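Local coordinates for protein dihydroorotase (Agrobacterium tumefaciens, PDB 2OGJ) that deacetylates acetyl-(R)-mandelate in vitro as a zinc-dependent esterase of the amidohydrolase superfamily, and hydrolyses acetyl glycolate less efficiently, at residues I259-G264 against R281-F286; F270-A275 against M308-S313. All coordinates share one frame; numbering follows the deposited sequence.

Contact 1: residues I259-G264 against R281-F286; sequences IRLDIG and RGLLPF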
loop_
_atom_site.group_PDB
_atom_site.type_symbol
_atom_site.label_atom_id
_atom_site.label_comp_id
_atom_site.label_asym_id
_atom_site.label_seq_id
_atom_site.Cartn_x
_atom_site.Cartn_y
_atom_site.Cartn_z
ATOM N N ILE A 259 28.007 -20.631 9.069
ATOM C CA ILE A 259 26.621 -20.323 9.412
ATOM C C ILE A 259 26.077 -21.325 10.429
ATOM O O ILE A 259 26.059 -22.530 10.176
ATOM C CB ILE A 259 25.706 -20.334 8.160
ATOM C CG1 ILE A 259 25.958 -19.088 7.310
ATOM C CG2 ILE A 259 24.241 -20.349 8.576
ATOM C CD1 ILE A 259 27.347 -18.982 6.770
ATOM N N ARG A 260 25.617 -20.815 11.568
ATOM C CA ARG A 260 25.089 -21.656 12.627
ATOM C C ARG A 260 23.646 -22.079 12.407
ATOM O O ARG A 260 22.764 -21.241 12.172
ATOM C CB ARG A 260 25.196 -20.933 13.959
ATOM C CG ARG A 260 26.551 -20.305 14.224
ATOM C CD ARG A 260 27.683 -21.285 13.999
ATOM N NE ARG A 260 28.911 -20.820 14.626
ATOM C CZ ARG A 260 30.083 -21.417 14.469
ATOM N NH1 ARG A 260 30.172 -22.495 13.703
ATOM N NH2 ARG A 260 31.159 -20.943 15.080
ATOM N N LEU A 261 23.410 -23.387 12.471
ATOM C CA LEU A 261 22.055 -23.907 12.312
ATOM C C LEU A 261 21.460 -24.121 13.710
ATOM O O LEU A 261 22.071 -24.774 14.560
ATOM C CB LEU A 261 22.046 -25.217 11.504
ATOM C CG LEU A 261 22.605 -25.187 10.072
ATOM C CD1 LEU A 261 22.363 -26.503 9.413
ATOM C CD2 LEU A 261 21.934 -24.157 9.219
ATOM N N ASP A 262 20.284 -23.539 13.951
ATOM C CA ASP A 262 19.596 -23.628 15.240
ATOM C C ASP A 262 18.221 -24.294 15.093
ATOM O O ASP A 262 17.452 -23.941 14.203
ATOM C CB ASP A 262 19.442 -22.216 15.816
ATOM C CG ASP A 262 18.743 -22.193 17.178
ATOM O OD1 ASP A 262 19.310 -22.756 18.146
ATOM O OD2 ASP A 262 17.635 -21.598 17.271
ATOM N N ILE A 263 17.907 -25.242 15.973
ATOM C CA ILE A 263 16.624 -25.934 15.890
ATOM C C ILE A 263 15.458 -24.982 16.078
ATOM O O ILE A 263 14.543 -24.954 15.256
ATOM C CB ILE A 263 16.506 -27.111 16.922
ATOM C CG1 ILE A 263 16.450 -28.452 16.185
ATOM C CG2 ILE A 263 15.186 -27.041 17.678
ATOM C CD1 ILE A 263 17.593 -28.726 15.257
ATOM N N GLY A 264 15.493 -24.200 17.155
ATOM C CA GLY A 264 14.412 -23.266 17.428
ATOM C C GLY A 264 13.058 -23.935 17.277
ATOM O O GLY A 264 12.173 -23.428 16.580
ATOM N N ARG A 281 22.899 -37.966 7.366
ATOM C CA ARG A 281 23.795 -37.483 6.318
ATOM C C ARG A 281 24.914 -36.631 6.903
ATOM O O ARG A 281 25.610 -35.923 6.163
ATOM C CB ARG A 281 23.038 -36.650 5.278
ATOM C CG ARG A 281 22.022 -37.414 4.430
ATOM C CD ARG A 281 22.153 -36.964 2.975
ATOM N NE ARG A 281 20.911 -36.466 2.384
ATOM C CZ ARG A 281 20.875 -35.610 1.363
ATOM N NH1 ARG A 281 22.009 -35.161 0.832
ATOM N NH2 ARG A 281 19.710 -35.202 0.869
ATOM N N GLY A 282 25.072 -36.690 8.222
ATOM C CA GLY A 282 26.121 -35.935 8.882
ATOM C C GLY A 282 25.811 -34.480 9.201
ATOM O O GLY A 282 26.682 -33.775 9.722
ATOM N N LEU A 283 24.564 -33.960 8.827
ATOM C CA LEU A 283 24.265 -32.567 9.163
ATOM C C LEU A 283 23.604 -32.444 10.528
ATOM O O LEU A 283 22.434 -32.803 10.721
ATOM C CB LEU A 283 23.373 -31.907 8.102
ATOM C CG LEU A 283 23.180 -30.385 8.256
ATOM C CD1 LEU A 283 24.540 -29.684 8.340
ATOM C CD2 LEU A 283 22.353 -29.842 7.077
ATOM N N LEU A 284 24.379 -31.944 11.481
ATOM C CA LEU A 284 23.896 -31.748 12.838
ATOM C C LEU A 284 23.535 -30.292 13.091
ATOM O O LEU A 284 24.046 -29.376 12.427
ATOM C CB LEU A 284 24.975 -32.152 13.841
ATOM C CG LEU A 284 24.909 -33.559 14.410
ATOM C CD1 LEU A 284 24.793 -34.576 13.292
ATOM C CD2 LEU A 284 26.136 -33.780 15.251
ATOM N N PRO A 285 22.620 -30.055 14.033
ATOM C CA PRO A 285 22.301 -28.654 14.276
ATOM C C PRO A 285 23.422 -28.103 15.163
ATOM O O PRO A 285 23.988 -28.828 15.981
ATOM C CB PRO A 285 20.942 -28.727 14.975
ATOM C CG PRO A 285 21.002 -30.029 15.692
ATOM C CD PRO A 285 21.633 -30.942 14.662
ATOM N N PHE A 286 23.769 -26.838 14.970
ATOM C CA PHE A 286 24.824 -26.208 15.761
ATOM C C PHE A 286 24.375 -26.024 17.213
ATOM O O PHE A 286 25.156 -26.196 18.150
ATOM C CB PHE A 286 25.188 -24.843 15.172
ATOM C CG PHE A 286 26.262 -24.128 15.935
ATOM C CD1 PHE A 286 27.607 -24.455 15.741
ATOM C CD2 PHE A 286 25.938 -23.128 16.852
ATOM C CE1 PHE A 286 28.616 -23.799 16.447
ATOM C CE2 PHE A 286 26.940 -22.469 17.563
ATOM C CZ PHE A 286 28.287 -22.807 17.354
#
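Arg260 lies flat over the ring of Phe286, an instance of an arginine whose aliphatic chain and charged end share one ring face. Its CD sits 3.5 Å from the centroid of the Phe286 ring and 5° off the normal, a CH-pi contact over the ring centre. Beyond it the guanidinium continues past the rim, its plane tilted 10° from that of the ring, with NH1 3.4 Å from Phe286 CE1. The bend of the arginine chain at chi2 (-50°) folds it over the ring instead of letting it run straight off the strand. Beside this stack, Phe286 N gives Leu261 O a weak, bent hydrogen bond (2.7 Å). In the TIM barrel, strand 260-262 leads into helix 272-280, and the loop 281-286 brings the chain back beside the strand; a Schellman motif at Gly282 ends that helix. Two apolar contacts follow: Leu261 CD1 meets Leu283 CD1 at 4.0 Å, the side chains crossing at about a right angle, while Ile263 CD1 rests against Pro285 CB (3.4 Å). Asp262, on the same side of the strand as Arg260, turns away from 281-286; its OD2 hydrogen-bonds to the hydroxyls of Ser289 and Thr230, and OD1 to that of Ser287.

Contact 2: residues F270-A275 against M308-S313; sequences FSFKVA and MSKLLS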
loop_
_atom_site.group_PDB
_atom_site.type_symbol
_atom_site.label_atom_id
_atom_site.label_comp_id
_atom_site.label_asym_id
_atom_site.label_seq_id
_atom_site.Cartn_x
_atom_site.Cartn_y
_atom_site.Cartn_z
ATOM N N PHE A 270 9.896 -27.714 13.836
ATOM C CA PHE A 270 10.696 -28.922 14.019
ATOM C C PHE A 270 10.007 -30.194 13.572
ATOM O O PHE A 270 8.866 -30.458 13.941
ATOM C CB PHE A 270 11.142 -29.105 15.468
ATOM C CG PHE A 270 12.018 -30.318 15.675
ATOM C CD1 PHE A 270 13.344 -30.316 15.249
ATOM C CD2 PHE A 270 11.501 -31.482 16.256
ATOM C CE1 PHE A 270 14.142 -31.455 15.399
ATOM C CE2 PHE A 270 12.293 -32.622 16.407
ATOM C CZ PHE A 270 13.612 -32.609 15.980
ATOM N N SER A 271 10.734 -30.975 12.778
ATOM C CA SER A 271 10.256 -32.248 12.256
ATOM C C SER A 271 11.262 -33.364 12.547
ATOM O O SER A 271 12.461 -33.212 12.286
ATOM C CB SER A 271 10.054 -32.154 10.744
ATOM O OG SER A 271 9.760 -33.433 10.193
ATOM N N PHE A 272 10.697 -34.491 13.089
ATOM C CA PHE A 272 11.583 -35.608 13.416
ATOM C C PHE A 272 12.201 -36.136 12.135
ATOM O O PHE A 272 13.397 -36.438 12.084
ATOM C CB PHE A 272 10.801 -36.753 14.043
ATOM C CG PHE A 272 10.470 -36.557 15.475
ATOM C CD1 PHE A 272 11.472 -36.551 16.439
ATOM C CD2 PHE A 272 9.148 -36.451 15.880
ATOM C CE1 PHE A 272 11.166 -36.453 17.796
ATOM C CE2 PHE A 272 8.824 -36.350 17.236
ATOM C CZ PHE A 272 9.840 -36.355 18.193
ATOM N N LYS A 273 11.360 -36.266 11.110
ATOM C CA LYS A 273 11.774 -36.767 9.811
ATOM C C LYS A 273 12.876 -35.923 9.183
ATOM O O LYS A 273 13.883 -36.467 8.734
ATOM C CB LYS A 273 10.558 -36.869 8.899
ATOM C CG LYS A 273 9.493 -37.728 9.549
ATOM C CD LYS A 273 8.330 -38.090 8.649
ATOM C CE LYS A 273 7.430 -39.116 9.355
ATOM N NZ LYS A 273 6.188 -39.466 8.593
ATOM N N VAL A 274 12.713 -34.605 9.162
ATOM C CA VAL A 274 13.745 -33.748 8.588
ATOM C C VAL A 274 15.050 -33.940 9.345
ATOM O O VAL A 274 16.097 -34.156 8.739
ATOM C CB VAL A 274 13.361 -32.252 8.639
ATOM C CG1 VAL A 274 14.568 -31.397 8.302
ATOM C CG2 VAL A 274 12.236 -31.970 7.654
ATOM N N ALA A 275 14.982 -33.879 10.671
ATOM C CA ALA A 275 16.161 -34.034 11.522
ATOM C C ALA A 275 16.839 -35.391 11.387
ATOM O O ALA A 275 18.065 -35.483 11.420
ATOM C CB ALA A 275 15.783 -33.790 12.982
HETATM N N MSE A 308 16.044 -31.588 23.792
HETATM C CA MSE A 308 17.344 -32.261 23.741
HETATM C C MSE A 308 17.092 -33.763 23.551
HETATM O O MSE A 308 17.851 -34.439 22.876
HETATM C CB MSE A 308 18.128 -32.028 25.036
HETATM C CG MSE A 308 18.484 -30.570 25.326
HETATM SE SE MSE A 308 19.008 -30.229 27.045
HETATM C CE MSE A 308 20.548 -30.975 27.062
ATOM N N SER A 309 16.001 -34.259 24.130
ATOM C CA SER A 309 15.629 -35.669 24.037
ATOM C C SER A 309 15.181 -36.098 22.638
ATOM O O SER A 309 15.381 -37.254 22.260
ATOM C CB SER A 309 14.520 -36.001 25.043
ATOM O OG SER A 309 14.936 -35.736 26.370
ATOM N N LYS A 310 14.568 -35.183 21.883
ATOM C CA LYS A 310 14.108 -35.481 20.520
ATOM C C LYS A 310 15.302 -35.596 19.572
ATOM O O LYS A 310 15.322 -36.454 18.680
ATOM C CB LYS A 310 13.147 -34.394 20.016
ATOM C CG LYS A 310 11.836 -34.302 20.799
ATOM C CD LYS A 310 10.929 -33.225 20.229
ATOM C CE LYS A 310 9.627 -33.141 20.993
ATOM N NZ LYS A 310 8.869 -31.906 20.640
ATOM N N LEU A 311 16.299 -34.735 19.768
ATOM C CA LEU A 311 17.491 -34.766 18.935
ATOM C C LEU A 311 18.281 -36.023 19.244
ATOM O O LEU A 311 18.805 -36.674 18.349
ATOM C CB LEU A 311 18.354 -33.526 19.174
ATOM C CG LEU A 311 18.099 -32.305 18.284
ATOM C CD1 LEU A 311 18.173 -32.733 16.820
ATOM C CD2 LEU A 311 16.744 -31.673 18.609
ATOM N N LEU A 312 18.359 -36.365 20.522
ATOM C CA LEU A 312 19.068 -37.568 20.944
ATOM C C LEU A 312 18.384 -38.798 20.362
ATOM O O LEU A 312 19.036 -39.797 20.093
ATOM C CB LEU A 312 19.071 -37.696 22.473
ATOM C CG LEU A 312 19.958 -38.811 23.024
ATOM C CD1 LEU A 312 21.403 -38.361 22.932
ATOM C CD2 LEU A 312 19.610 -39.098 24.466
ATOM N N SER A 313 17.068 -38.714 20.184
ATOM C CA SER A 313 16.282 -39.820 19.657
ATOM C C SER A 313 16.467 -40.019 18.161
ATOM O O SER A 313 16.220 -41.106 17.653
ATOM C CB SER A 313 14.798 -39.607 19.959
ATOM O OG SER A 313 14.209 -38.713 19.031
#
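Lys310 O receives two donors from Ser313: the hydroxyl OG, modelled at 2.5 Å, a length not to be pressed at this resolution, and tilted 28° from the carbonyl plane, and, in a weak bond, the backbone N at 3.2 Å. A chi1 of 81° tucks the hydroxyl between its own backbone N and carbonyl carbon, and OG lies 4.0 Å from Phe272 CE1. Between the segments the contact is made without hydrogen bonds, by two phenylalanines, the methylenes of a lysine and a leucine. Phe272 CE1 approaches Lys310 CB at 3.6 Å, the ring crossing the lysine chain at about a right angle. Phe270 meets the same chain obliquely, CE2 to Lys310 CD 4.1 Å, and its CE1 touches Leu311 CD2. Lys310 is extended beyond CG, so its buried apolar length serves both rings while NZ reaches Thr362 O. Ser271 is the N-cap of helix 272-280, its OG accepting a weak, nearly straight bond (172°) from Val274 N. Packing of the start of helix 272-280, and the loop leading into it, on helix 304-313 belongs to the helical layer around the TIM barrel of the amidohydrolases, here with the side chains of Phe270 and the zinc ligand His231 about 7 Å apart.

The two contacts illustrate how the inner and outer parts of one barrel are packed. Contact 1 works at a strand and is partly buried, with a charged side chain at its margin and a backbone bond between its segments; contact 2 joins the start of helix 272-280 and the loop before it to helix 304-313, is buried, and relies on carbon packing, its polar bonds staying within each segment or leaving for residues beyond. Helix 272-280 is the next regular element after strand 260-262, and the four segments alternate along the sequence. They also touch: Ile263 CG1 lies 3.7 Å from Phe270 CD1, and Leu311 meets both Ile263 and Pro285, so one apolar layer continues from strand to helices.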